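PDB 3WOZ: CLIP-associating protein 2 from Mus musculus, which contributes to microtubule dynamics through its TOG domains, of which the one named TOG3 probably interacts with tubulin or microtubules. Local coordinates for residues F125-L128 with M129-T132; D159-D162 with F163-S166; R37-S40 with R41-K45; K45-C48 with E49-R53; D57-G60 with K61-S64. One frame throughout, in Å; residues are numbered along the deposited sequence.

From the N terminus the order is contact 3, 4, 5, 1, 2. All five are local, each within one unbroken run of chain, so none closes a long loop, and none nests in or crosses another. Contact 3 caps the start of helix 41-54 and contact 4 continues along it; they share Lys-45, and Leu-39 CD1 packs 3.7 Å from Leu-47 CD2. Contact 5 follows at the entry to helix 60-77. Far along the helical array, contact 1 lies on helix 121-133 and contact 2 in the loop before helix 167-179. These two meet where Phe-125 CZ lies 3.5 Å from Phe-163 CD2, tying that helix to the loop.

Contact 1. Residues F125-L128 with M129-T132; sequences FNIL and MRFT
Phe-125 and Met-129 make a Met-aromatic contact one turn apart on helix 121-133, on its buried side, in this HEAT-repeat TOG domain. Residue 129 is selenomethionine, and bends at chi2 (-54°) and chi3 (94°) curl its end across the phenyl ring. Its methyl CE sits over the face, 4.0 Å from the Phe-125 ring centroid, as a CH-pi contact, while SE comes in obliquely. Closer to the backbone, Met-129 CG presses on Phe-125 CE1 at 3.6 Å. Arg-130 also folds back, through its bend at chi3, until the Asn-126 O lies 3.3 Å above the centre of the guanidinium plane; its NH1 also has a weak, long ion pair with Glu-168. At the end of the stretch Leu-128 O takes two donors, Thr-132 OG1 at 2.7 Å and Thr-132 N at 3.1 Å, which arrive from opposite faces of the carbonyl plane. That double grip gives the buried threonine hydroxyl a partner inside its own helix. Leu-128 packs on Leu-89 and Leu-93 of helix 85-96 and on Ile-151 of helix 141-155, and Met-129 reaches Ala-172 of helix 167-179. Such a helix, packed among its neighbours, is typical of a HEAT-repeat solenoid.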
loop_
_atom_site.group_PDB
_atom_site.type_symbol
_atom_site.label_atom_id
_atom_site.label_comp_id
_atom_site.label_asym_id
_atom_site.label_seq_id
_atom_site.Cartn_x
_atom_site.Cartn_y
_atom_site.Cartn_z
ATOM N N PHE A 125 6.544 -5.346 3.526
ATOM C CA PHE A 125 7.284 -5.877 2.382
ATOM C C PHE A 125 6.681 -7.178 1.857
ATOM O O PHE A 125 6.604 -7.384 0.643
ATOM C CB PHE A 125 8.760 -6.076 2.732
ATOM C CG PHE A 125 9.620 -6.435 1.551
ATOM C CD1 PHE A 125 10.033 -7.751 1.350
ATOM C CD2 PHE A 125 10.002 -5.463 0.630
ATOM C CE1 PHE A 125 10.829 -8.091 0.256
ATOM C CE2 PHE A 125 10.796 -5.791 -0.470
ATOM C CZ PHE A 125 11.209 -7.109 -0.659
ATOM N N ASN A 126 6.250 -8.040 2.776
ATOM C CA ASN A 126 5.681 -9.336 2.415
ATOM C C ASN A 126 4.356 -9.184 1.683
ATOM O O ASN A 126 4.082 -9.914 0.730
ATOM C CB ASN A 126 5.529 -10.233 3.648
ATOM C CG ASN A 126 6.868 -10.643 4.250
ATOM O OD1 ASN A 126 6.934 -11.040 5.414
ATOM N ND2 ASN A 126 7.941 -10.542 3.467
ATOM N N ILE A 127 3.549 -8.219 2.122
ATOM C CA ILE A 127 2.315 -7.862 1.429
ATOM C C ILE A 127 2.624 -7.359 0.023
ATOM O O ILE A 127 1.918 -7.692 -0.929
ATOM C CB ILE A 127 1.511 -6.809 2.217
ATOM C CG1 ILE A 127 0.852 -7.464 3.433
ATOM C CG2 ILE A 127 0.457 -6.133 1.331
ATOM C CD1 ILE A 127 0.578 -6.515 4.553
ATOM N N LEU A 128 3.690 -6.576 -0.098
ATOM C CA LEU A 128 4.075 -6.005 -1.379
ATOM C C LEU A 128 4.574 -7.061 -2.367
ATOM O O LEU A 128 4.352 -6.941 -3.572
ATOM C CB LEU A 128 5.116 -4.903 -1.185
ATOM C CG LEU A 128 4.656 -3.608 -0.494
ATOM C CD1 LEU A 128 5.829 -2.675 -0.302
ATOM C CD2 LEU A 128 3.560 -2.911 -1.264
HETATM N N MSE A 129 5.242 -8.094 -1.860
HETATM C CA MSE A 129 5.710 -9.175 -2.722
HETATM C C MSE A 129 4.538 -9.984 -3.285
HETATM O O MSE A 129 4.477 -10.226 -4.488
HETATM C CB MSE A 129 6.729 -10.066 -2.005
HETATM C CG MSE A 129 8.061 -9.382 -1.685
HETATM SE SE MSE A 129 8.987 -8.536 -3.189
HETATM C CE MSE A 129 8.326 -6.706 -3.003
ATOM N N ARG A 130 3.602 -10.364 -2.418
ATOM C CA ARG A 130 2.382 -11.063 -2.836
ATOM C C ARG A 130 1.518 -10.228 -3.787
ATOM O O ARG A 130 0.975 -10.758 -4.758
ATOM C CB ARG A 130 1.558 -11.511 -1.622
ATOM C CG ARG A 130 2.120 -12.737 -0.898
ATOM C CD ARG A 130 1.258 -13.153 0.299
ATOM N NE ARG A 130 1.296 -12.169 1.382
ATOM C CZ ARG A 130 2.230 -12.122 2.332
ATOM N NH1 ARG A 130 3.222 -13.006 2.350
ATOM N NH2 ARG A 130 2.174 -11.181 3.267
ATOM N N PHE A 131 1.401 -8.928 -3.514
ATOM C CA PHE A 131 0.593 -8.035 -4.349
ATOM C C PHE A 131 1.166 -7.886 -5.761
ATOM O O PHE A 131 0.415 -7.830 -6.734
ATOM C CB PHE A 131 0.431 -6.664 -3.682
ATOM C CG PHE A 131 -0.650 -5.805 -4.290
ATOM C CD1 PHE A 131 -1.925 -6.317 -4.521
ATOM C CD2 PHE A 131 -0.401 -4.471 -4.597
ATOM C CE1 PHE A 131 -2.927 -5.521 -5.068
ATOM C CE2 PHE A 131 -1.399 -3.664 -5.141
ATOM C CZ PHE A 131 -2.663 -4.192 -5.380
ATOM N N THR A 132 2.491 -7.832 -5.858
ATOM C CA THR A 132 3.189 -7.740 -7.139
ATOM C C THR A 132 2.863 -8.932 -8.048
ATOM O O THR A 132 2.656 -8.763 -9.251
ATOM C CB THR A 132 4.715 -7.616 -6.930
ATOM O OG1 THR A 132 4.997 -6.426 -6.182
ATOM C CG2 THR A 132 5.461 -7.555 -8.264
#

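Contact 2. Residues D159-D162 with F163-S166; sequences DPRD and FTNS
This is a surface turn, held by a backbone bond from Phe-163 to Pro-160, in the loop that leads from helix 141-155 to helix 167-179. That bond, from Phe-163 N to Pro-160 O (3.3 Å), closes the short 3-10 segment 160-162, with the donor 51° out of the carbonyl plane. One residue earlier, Asp-162 N donates to Asp-159 O at 3.0 Å. The Asp-162 carboxylate answers in the other direction: with CG beside its own backbone N (chi1 -68°), it lets OD1 accept from Asp-159 N at 3.0 Å, from above the carboxylate plane.

Arg-161 curls through bends at chi2 and chi3 and crosses Thr-164 at about a right angle, the methyl CG2 meeting the guanidinium edge 3.4 Å from NH1. Although NH1 is 3.1 Å from Phe-163 O, the angle is too poor for a hydrogen bond; a weak, long ion pair links NH1 to Glu-206. A water stitches the turn to the next residues, donating to Asp-162 O at 3.2 Å and accepting from Thr-164 N at 2.8 Å.

The Phe-163 ring turns inward, onto Phe-207 of helix 204-212 and Leu-199 and Leu-202 of helix 186-202. Past it, Asn-165 is the centre of an inverse gamma turn, and Ser-166 takes the N-cap position of helix 167-179, its side chain capping a backbone N of the helix and its OG also hydrogen-bonded to Thr-169 OG1. A 3-10 turn, an inward aromatic and a serine N-cap together make a compact connection between successive helices of a helical-repeat array.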
loop_
_atom_site.group_PDB
_atom_site.type_symbol
_atom_site.label_atom_id
_atom_site.label_comp_id
_atom_site.label_asym_id
_atom_site.label_seq_id
_atom_site.Cartn_x
_atom_site.Cartn_y
_atom_site.Cartn_z
ATOM N N ASP A 159 15.423 -2.928 7.253
ATOM C CA ASP A 159 16.615 -3.665 7.665
ATOM C C ASP A 159 16.973 -4.649 6.558
ATOM O O ASP A 159 16.080 -5.139 5.870
ATOM C CB ASP A 159 16.351 -4.438 8.959
ATOM C CG ASP A 159 16.521 -3.589 10.202
ATOM O OD1 ASP A 159 17.188 -2.529 10.134
ATOM O OD2 ASP A 159 15.993 -3.997 11.259
ATOM N N PRO A 160 18.277 -4.941 6.375
ATOM C CA PRO A 160 18.707 -5.932 5.380
ATOM C C PRO A 160 18.015 -7.301 5.502
ATOM O O PRO A 160 17.708 -7.921 4.484
ATOM C CB PRO A 160 20.208 -6.062 5.648
ATOM C CG PRO A 160 20.599 -4.719 6.157
ATOM C CD PRO A 160 19.429 -4.242 6.979
ATOM N N ARG A 161 17.751 -7.756 6.726
ATOM C CA ARG A 161 17.139 -9.076 6.929
ATOM C C ARG A 161 15.607 -9.069 6.813
ATOM O O ARG A 161 14.945 -10.070 7.111
ATOM C CB ARG A 161 17.617 -9.714 8.248
ATOM C CG ARG A 161 17.421 -11.247 8.378
ATOM C CD ARG A 161 17.618 -12.020 7.060
ATOM N NE ARG A 161 18.978 -11.927 6.530
ATOM C CZ ARG A 161 19.291 -11.977 5.235
ATOM N NH1 ARG A 161 18.341 -12.107 4.316
ATOM N NH2 ARG A 161 20.559 -11.884 4.855
ATOM N N ASP A 162 15.049 -7.948 6.359
ATOM C CA ASP A 162 13.635 -7.897 5.997
ATOM C C ASP A 162 13.457 -8.417 4.570
ATOM O O ASP A 162 12.344 -8.730 4.145
ATOM C CB ASP A 162 13.087 -6.471 6.115
ATOM C CG ASP A 162 13.015 -5.977 7.550
ATOM O OD1 ASP A 162 13.104 -4.747 7.749
ATOM O OD2 ASP A 162 12.864 -6.800 8.478
ATOM N N PHE A 163 14.568 -8.503 3.840
ATOM C CA PHE A 163 14.574 -8.983 2.465
ATOM C C PHE A 163 15.312 -10.320 2.358
ATOM O O PHE A 163 16.528 -10.387 2.554
ATOM C CB PHE A 163 15.200 -7.934 1.543
ATOM C CG PHE A 163 15.444 -8.418 0.139
ATOM C CD1 PHE A 163 16.740 -8.639 -0.316
ATOM C CD2 PHE A 163 14.383 -8.652 -0.728
ATOM C CE1 PHE A 163 16.974 -9.084 -1.619
ATOM C CE2 PHE A 163 14.609 -9.101 -2.031
ATOM C CZ PHE A 163 15.906 -9.319 -2.474
ATOM N N THR A 164 14.564 -11.378 2.047
ATOM C CA THR A 164 15.121 -12.730 1.962
ATOM C C THR A 164 14.847 -13.398 0.613
ATOM O O THR A 164 13.832 -13.125 -0.039
ATOM C CB THR A 164 14.594 -13.652 3.091
ATOM O OG1 THR A 164 13.163 -13.633 3.105
ATOM C CG2 THR A 164 15.113 -13.207 4.451
ATOM N N ASN A 165 15.764 -14.275 0.211
ATOM C CA ASN A 165 15.621 -15.066 -1.005
ATOM C C ASN A 165 14.663 -16.235 -0.787
ATOM O O ASN A 165 15.080 -17.355 -0.486
ATOM C CB ASN A 165 16.992 -15.555 -1.503
ATOM C CG ASN A 165 16.912 -16.295 -2.833
ATOM O OD1 ASN A 165 15.959 -16.134 -3.594
ATOM N ND2 ASN A 165 17.922 -17.110 -3.116
ATOM N N SER A 166 13.372 -15.947 -0.920
ATOM C CA SER A 166 12.325 -16.956 -0.832
ATOM C C SER A 166 11.705 -17.164 -2.213
ATOM O O SER A 166 12.131 -16.538 -3.184
ATOM C CB SER A 166 11.261 -16.529 0.178
ATOM O OG SER A 166 10.760 -15.239 -0.125
HETATM O O HOH W 1 11.819 -10.943 1.844
#

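Contact 3. Residues R37-S40 with R41-K45; sequences RTLS and RIELK
Ser-40 and Glu-43 hold each other at the start of helix 41-54 in a capping box, and the tight part of the contact is this pair. Glu-43 OE2 receives Ser-40 N at 2.6 Å in an almost straight bond, 177° at the hydrogen. The donor meets the anti side of the carboxylate, 17° out of its plane. Glu-43 can reach back this far because CG lies beside its backbone N (chi1 -75°) and the chain runs extended from there. The same OE2 lies 3.5 Å from Leu-39 CA. The return bond, from Glu-43 N to Ser-40 OG, is longer at 3.3 Å. Helical bonding then begins with Leu-44 N donating to Ser-40 O at 3.0 Å.

Around the box the packing thins out. The methyl CD1 of Leu-39 meets Leu-44 CD1 only at 4.3 Å; both leucines find further cover on His-77 of helix 60-77. On the exposed side, Ile-42 CG1 brushes Ser-40 OG at 3.7 Å. Arg-37 does not pair with the glutamate: its NH2 stays 5.9 Å from Glu-43 OE1, while its NH1 bonds to Glu-5 O.

The two reciprocal bonds tie the N-cap residue to the first turn. A carboxylate that accepts the N-H of the N-cap residue lies at the positive end of the helix dipole, which would probably favour the deprotonated form of Glu-43.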
loop_
_atom_site.group_PDB
_atom_site.type_symbol
_atom_site.label_atom_id
_atom_site.label_comp_id
_atom_site.label_asym_id
_atom_site.label_seq_id
_atom_site.Cartn_x
_atom_site.Cartn_y
_atom_site.Cartn_z
ATOM N N ARG A 37 -11.443 8.843 21.912
ATOM C CA ARG A 37 -12.523 7.978 22.358
ATOM C C ARG A 37 -12.207 6.594 21.805
ATOM O O ARG A 37 -12.263 6.368 20.594
ATOM C CB ARG A 37 -13.866 8.502 21.839
ATOM C CG ARG A 37 -15.076 7.611 22.101
ATOM C CD ARG A 37 -15.871 8.031 23.338
ATOM N NE ARG A 37 -17.300 7.749 23.168
ATOM C CZ ARG A 37 -17.861 6.544 23.284
ATOM N NH1 ARG A 37 -19.169 6.401 23.101
ATOM N NH2 ARG A 37 -17.123 5.476 23.574
ATOM N N THR A 38 -11.841 5.676 22.690
ATOM C CA THR A 38 -11.316 4.385 22.257
ATOM C C THR A 38 -12.405 3.410 21.826
ATOM O O THR A 38 -13.526 3.425 22.347
ATOM C CB THR A 38 -10.433 3.729 23.336
ATOM O OG1 THR A 38 -11.047 3.892 24.619
ATOM C CG2 THR A 38 -9.045 4.360 23.349
ATOM N N LEU A 39 -12.051 2.562 20.865
ATOM C CA LEU A 39 -12.966 1.567 20.331
ATOM C C LEU A 39 -12.717 0.209 20.970
ATOM O O LEU A 39 -11.594 -0.104 21.368
ATOM C CB LEU A 39 -12.809 1.465 18.809
ATOM C CG LEU A 39 -12.849 2.753 17.977
ATOM C CD1 LEU A 39 -12.499 2.450 16.532
ATOM C CD2 LEU A 39 -14.200 3.438 18.061
ATOM N N SER A 40 -13.774 -0.591 21.076
ATOM C CA SER A 40 -13.637 -1.992 21.451
ATOM C C SER A 40 -13.108 -2.768 20.247
ATOM O O SER A 40 -13.000 -2.226 19.139
ATOM C CB SER A 40 -14.974 -2.569 21.919
ATOM O OG SER A 40 -15.687 -3.158 20.845
ATOM N N ARG A 41 -12.784 -4.038 20.472
ATOM C CA ARG A 41 -12.201 -4.889 19.444
ATOM C C ARG A 41 -13.180 -5.150 18.301
ATOM O O ARG A 41 -12.792 -5.086 17.130
ATOM C CB ARG A 41 -11.726 -6.206 20.056
ATOM C CG ARG A 41 -10.751 -6.990 19.201
ATOM C CD ARG A 41 -10.622 -8.421 19.699
ATOM N NE ARG A 41 -10.030 -8.490 21.037
ATOM C CZ ARG A 41 -8.787 -8.894 21.292
ATOM N NH1 ARG A 41 -8.347 -8.920 22.542
ATOM N NH2 ARG A 41 -7.985 -9.275 20.304
ATOM N N ILE A 42 -14.442 -5.432 18.632
ATOM C CA ILE A 42 -15.455 -5.680 17.599
ATOM C C ILE A 42 -15.881 -4.391 16.889
ATOM O O ILE A 42 -16.299 -4.428 15.735
ATOM C CB ILE A 42 -16.710 -6.467 18.103
ATOM C CG1 ILE A 42 -17.707 -5.551 18.812
ATOM C CG2 ILE A 42 -16.320 -7.671 18.964
ATOM C CD1 ILE A 42 -19.149 -5.787 18.384
ATOM N N GLU A 43 -15.774 -3.261 17.582
ATOM C CA GLU A 43 -16.046 -1.964 16.971
ATOM C C GLU A 43 -14.987 -1.649 15.916
ATOM O O GLU A 43 -15.322 -1.237 14.801
ATOM C CB GLU A 43 -16.101 -0.860 18.030
ATOM C CG GLU A 43 -17.381 -0.869 18.868
ATOM C CD GLU A 43 -17.318 0.063 20.069
ATOM O OE1 GLU A 43 -18.386 0.546 20.500
ATOM O OE2 GLU A 43 -16.207 0.315 20.583
ATOM N N LEU A 44 -13.720 -1.869 16.273
ATOM C CA LEU A 44 -12.601 -1.683 15.354
ATOM C C LEU A 44 -12.721 -2.606 14.145
ATOM O O LEU A 44 -12.477 -2.185 13.015
ATOM C CB LEU A 44 -11.259 -1.911 16.064
ATOM C CG LEU A 44 -10.001 -1.818 15.191
ATOM C CD1 LEU A 44 -9.680 -0.369 14.861
ATOM C CD2 LEU A 44 -8.810 -2.489 15.854
ATOM N N LYS A 45 -13.096 -3.859 14.393
ATOM C CA LYS A 45 -13.321 -4.833 13.330
ATOM C C LYS A 45 -14.412 -4.347 12.368
ATOM O O LYS A 45 -14.240 -4.400 11.150
ATOM C CB LYS A 45 -13.682 -6.199 13.918
ATOM C CG LYS A 45 -13.851 -7.310 12.890
ATOM C CD LYS A 45 -14.289 -8.609 13.558
ATOM C CE LYS A 45 -14.524 -9.714 12.533
ATOM N NZ LYS A 45 -13.261 -10.131 11.856
#

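Contact 4. Residues K45-C48 with E49-R53; sequences KRLC and EIFTR
Leu-47 and Phe-51, one turn apart on helix 41-54, lie side by side and point the same way. With CG of Leu-47 anti to the backbone N (chi1 176°), its methyl CD1 swings over the middle of the Phe-51 ring, 3.6 Å from the centroid and 11° off the normal, a clean CH-pi contact. On another flank Ile-50 CD1 lies 4.2 Å above the plane of the Arg-46 guanidinium, over its centre. Thr-52 brings both its OG1 (2.7 Å) and its N (3.0 Å) to Cys-48 O, one from each side of the peptide plane. Lys-45 crosses Glu-49 obliquely, CE 3.7 Å from OE2 of Glu-49, yet NZ stays 4.1 Å from that oxygen, beyond a salt bridge.

The next shell packs round these groups. Phe-73 and Phe-66 of helix 60-77 meet the Phe-51 ring edge-to-face, and Trp-84 NE1 bonds to Thr-52 OG1. Trading Phe-51 for an alanine would probably open a gap under Leu-47 CD1 and leave Phe-66 and Phe-73 without their shared aromatic partner.

Two chemistries thus divide the helix: aromatic and aliphatic packing secures its inner side, whereas the loosely paired Lys-45 and Glu-49 on the outer side suggest only a mild electrostatic attraction.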
loop_
_atom_site.group_PDB
_atom_site.type_symbol
_atom_site.label_atom_id
_atom_site.label_comp_id
_atom_site.label_asym_id
_atom_site.label_seq_id
_atom_site.Cartn_x
_atom_site.Cartn_y
_atom_site.Cartn_z
ATOM N N LYS A 45 -13.096 -3.859 14.393
ATOM C CA LYS A 45 -13.321 -4.833 13.330
ATOM C C LYS A 45 -14.412 -4.347 12.368
ATOM O O LYS A 45 -14.240 -4.400 11.150
ATOM C CB LYS A 45 -13.682 -6.199 13.918
ATOM C CG LYS A 45 -13.851 -7.310 12.890
ATOM C CD LYS A 45 -14.289 -8.609 13.558
ATOM C CE LYS A 45 -14.524 -9.714 12.533
ATOM N NZ LYS A 45 -13.261 -10.131 11.856
ATOM N N ARG A 46 -15.518 -3.859 12.924
ATOM C CA ARG A 46 -16.617 -3.309 12.132
ATOM C C ARG A 46 -16.187 -2.067 11.339
ATOM O O ARG A 46 -16.567 -1.909 10.176
ATOM C CB ARG A 46 -17.825 -3.002 13.025
ATOM C CG ARG A 46 -18.960 -2.245 12.337
ATOM C CD ARG A 46 -20.298 -2.547 12.992
ATOM N NE ARG A 46 -21.275 -1.466 12.836
ATOM C CZ ARG A 46 -22.021 -1.261 11.752
ATOM N NH1 ARG A 46 -21.899 -2.051 10.689
ATOM N NH2 ARG A 46 -22.884 -0.254 11.727
ATOM N N LEU A 47 -15.389 -1.203 11.964
ATOM C CA LEU A 47 -14.886 -0.004 11.294
ATOM C C LEU A 47 -13.961 -0.352 10.123
ATOM O O LEU A 47 -14.029 0.281 9.067
ATOM C CB LEU A 47 -14.195 0.942 12.288
ATOM C CG LEU A 47 -13.524 2.224 11.766
ATOM C CD1 LEU A 47 -14.410 2.985 10.778
ATOM C CD2 LEU A 47 -13.138 3.116 12.924
ATOM N N CYS A 48 -13.108 -1.358 10.314
ATOM C CA CYS A 48 -12.249 -1.851 9.244
ATOM C C CYS A 48 -13.056 -2.384 8.065
ATOM O O CYS A 48 -12.661 -2.212 6.914
ATOM C CB CYS A 48 -11.301 -2.927 9.758
ATOM S SG CYS A 48 -9.998 -2.259 10.782
ATOM N N GLU A 49 -14.187 -3.016 8.368
ATOM C CA GLU A 49 -15.085 -3.548 7.342
ATOM C C GLU A 49 -15.794 -2.426 6.585
ATOM O O GLU A 49 -15.965 -2.505 5.364
ATOM C CB GLU A 49 -16.087 -4.526 7.960
ATOM C CG GLU A 49 -15.434 -5.830 8.428
ATOM C CD GLU A 49 -16.324 -6.670 9.332
ATOM O OE1 GLU A 49 -17.466 -6.249 9.631
ATOM O OE2 GLU A 49 -15.872 -7.758 9.747
ATOM N N ILE A 50 -16.189 -1.385 7.316
ATOM C CA ILE A 50 -16.755 -0.170 6.732
ATOM C C ILE A 50 -15.738 0.551 5.839
ATOM O O ILE A 50 -16.071 0.987 4.736
ATOM C CB ILE A 50 -17.272 0.792 7.829
ATOM C CG1 ILE A 50 -18.535 0.216 8.487
ATOM C CG2 ILE A 50 -17.551 2.189 7.254
ATOM C CD1 ILE A 50 -18.917 0.881 9.811
ATOM N N PHE A 51 -14.500 0.659 6.319
ATOM C CA PHE A 51 -13.446 1.348 5.582
ATOM C C PHE A 51 -13.036 0.604 4.314
ATOM O O PHE A 51 -12.726 1.231 3.301
ATOM C CB PHE A 51 -12.227 1.604 6.479
ATOM C CG PHE A 51 -12.303 2.880 7.279
ATOM C CD1 PHE A 51 -13.371 3.764 7.132
ATOM C CD2 PHE A 51 -11.276 3.220 8.154
ATOM C CE1 PHE A 51 -13.423 4.950 7.859
ATOM C CE2 PHE A 51 -11.320 4.403 8.879
ATOM C CZ PHE A 51 -12.397 5.270 8.728
ATOM N N THR A 52 -13.034 -0.729 4.385
ATOM C CA THR A 52 -12.773 -1.586 3.231
ATOM C C THR A 52 -13.730 -1.254 2.084
ATOM O O THR A 52 -13.302 -1.104 0.938
ATOM C CB THR A 52 -12.883 -3.087 3.605
ATOM O OG1 THR A 52 -11.921 -3.398 4.618
ATOM C CG2 THR A 52 -12.632 -3.987 2.388
ATOM N N ARG A 53 -15.015 -1.121 2.414
ATOM C CA ARG A 53 -16.045 -0.765 1.438
ATOM C C ARG A 53 -15.933 0.698 1.007
ATOM O O ARG A 53 -16.213 1.038 -0.147
ATOM C CB ARG A 53 -17.442 -1.045 1.999
ATOM C CG ARG A 53 -17.726 -2.519 2.268
ATOM C CD ARG A 53 -19.218 -2.772 2.427
ATOM N NE ARG A 53 -19.816 -1.893 3.428
ATOM C CZ ARG A 53 -19.875 -2.168 4.726
ATOM N NH1 ARG A 53 -19.367 -3.301 5.192
ATOM N NH2 ARG A 53 -20.440 -1.306 5.559
#

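Contact 5. Residues D57-G60 with K61-S64; sequences DPHG and KVFS
His-59, whose N closes an Asx turn with Asp-57, is the N-cap of helix 60-77, its ring edge turned to Lys-61 and Val-62. The histidine CG is anti to the backbone N (chi1 -163°), which brings ND1 round to the helix start. There ND1 accepts two weak bonds, from Val-62 N at 3.5 Å near the ring plane and from Lys-61 N at 3.3 Å obliquely; acceptance at ND1 is consistent with its lacking a proton. Lys-61 CB also lies in the ring plane, beside CE1, while Trp-19 stacks on the imidazole.

Val-62 is crossed at about a right angle by both His-59 and Asp-57. Its CG2 faces His-59 ND1 at 3.6 Å, and its CG1 meets Asp-57 OD2 at 3.3 Å. The two carboxylate oxygens divide the work: OD1 of Asp-57 offers its anti lone pair to His-59 N at 3.0 Å, and OD2 forms a salt bridge with Arg-22 of helix 19-34. Replacing Asp-57 with a leucine is likely to leave Arg-22 without this counter-charge and His-59 N without its acceptor. Beneath the cap, Phe-63 N donates to His-59 O at 3.0 Å, nearly along the C=O axis.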
loop_
_atom_site.group_PDB
_atom_site.type_symbol
_atom_site.label_atom_id
_atom_site.label_comp_id
_atom_site.label_asym_id
_atom_site.label_seq_id
_atom_site.Cartn_x
_atom_site.Cartn_y
_atom_site.Cartn_z
ATOM N N ASP A 57 -16.203 4.063 -2.394
ATOM C CA ASP A 57 -17.298 5.020 -2.201
ATOM C C ASP A 57 -17.482 5.884 -3.454
ATOM O O ASP A 57 -16.530 6.512 -3.909
ATOM C CB ASP A 57 -17.037 5.901 -0.977
ATOM C CG ASP A 57 -18.292 6.573 -0.459
ATOM O OD1 ASP A 57 -18.840 7.466 -1.149
ATOM O OD2 ASP A 57 -18.725 6.217 0.658
ATOM N N PRO A 58 -18.710 5.915 -4.012
ATOM C CA PRO A 58 -18.932 6.602 -5.283
ATOM C C PRO A 58 -19.037 8.124 -5.157
ATOM O O PRO A 58 -18.964 8.828 -6.165
ATOM C CB PRO A 58 -20.260 6.014 -5.767
ATOM C CG PRO A 58 -20.996 5.710 -4.518
ATOM C CD PRO A 58 -19.947 5.286 -3.508
ATOM N N HIS A 59 -19.206 8.623 -3.939
ATOM C CA HIS A 59 -19.318 10.056 -3.715
ATOM C C HIS A 59 -17.956 10.680 -3.435
ATOM O O HIS A 59 -17.270 10.292 -2.484
ATOM C CB HIS A 59 -20.291 10.349 -2.575
ATOM C CG HIS A 59 -20.770 11.765 -2.551
ATOM N ND1 HIS A 59 -20.051 12.783 -1.965
ATOM C CD2 HIS A 59 -21.894 12.334 -3.049
ATOM C CE1 HIS A 59 -20.710 13.920 -2.099
ATOM N NE2 HIS A 59 -21.832 13.674 -2.756
ATOM N N GLY A 60 -17.584 11.652 -4.268
ATOM C CA GLY A 60 -16.276 12.310 -4.201
ATOM C C GLY A 60 -15.922 12.986 -2.886
ATOM O O GLY A 60 -14.781 12.901 -2.433
ATOM N N LYS A 61 -16.895 13.660 -2.274
ATOM C CA LYS A 61 -16.660 14.373 -1.015
ATOM C C LYS A 61 -16.472 13.383 0.130
ATOM O O LYS A 61 -15.558 13.527 0.935
ATOM C CB LYS A 61 -17.803 15.358 -0.720
ATOM C CG LYS A 61 -17.751 16.060 0.641
ATOM C CD LYS A 61 -16.537 16.984 0.771
ATOM C CE LYS A 61 -16.612 17.816 2.044
ATOM N NZ LYS A 61 -15.304 18.451 2.364
ATOM N N VAL A 62 -17.334 12.371 0.176
ATOM C CA VAL A 62 -17.247 11.321 1.187
ATOM C C VAL A 62 -15.889 10.617 1.106
ATOM O O VAL A 62 -15.232 10.413 2.131
ATOM C CB VAL A 62 -18.400 10.295 1.056
ATOM C CG1 VAL A 62 -18.267 9.194 2.098
ATOM C CG2 VAL A 62 -19.758 10.990 1.197
ATOM N N PHE A 63 -15.472 10.281 -0.116
ATOM C CA PHE A 63 -14.228 9.544 -0.347
ATOM C C PHE A 63 -12.991 10.338 0.080
ATOM O O PHE A 63 -12.102 9.794 0.726
ATOM C CB PHE A 63 -14.120 9.086 -1.812
ATOM C CG PHE A 63 -12.862 8.315 -2.124
ATOM C CD1 PHE A 63 -11.846 8.897 -2.877
ATOM C CD2 PHE A 63 -12.688 7.012 -1.659
ATOM C CE1 PHE A 63 -10.678 8.194 -3.174
ATOM C CE2 PHE A 63 -11.524 6.300 -1.946
ATOM C CZ PHE A 63 -10.516 6.893 -2.709
ATOM N N SER A 64 -12.946 11.618 -0.279
ATOM C CA SER A 64 -11.861 12.505 0.141
ATOM C C SER A 64 -11.805 12.699 1.654
ATOM O O SER A 64 -10.719 12.740 2.231
ATOM C CB SER A 64 -11.950 13.852 -0.568
ATOM O OG SER A 64 -11.293 13.778 -1.818
#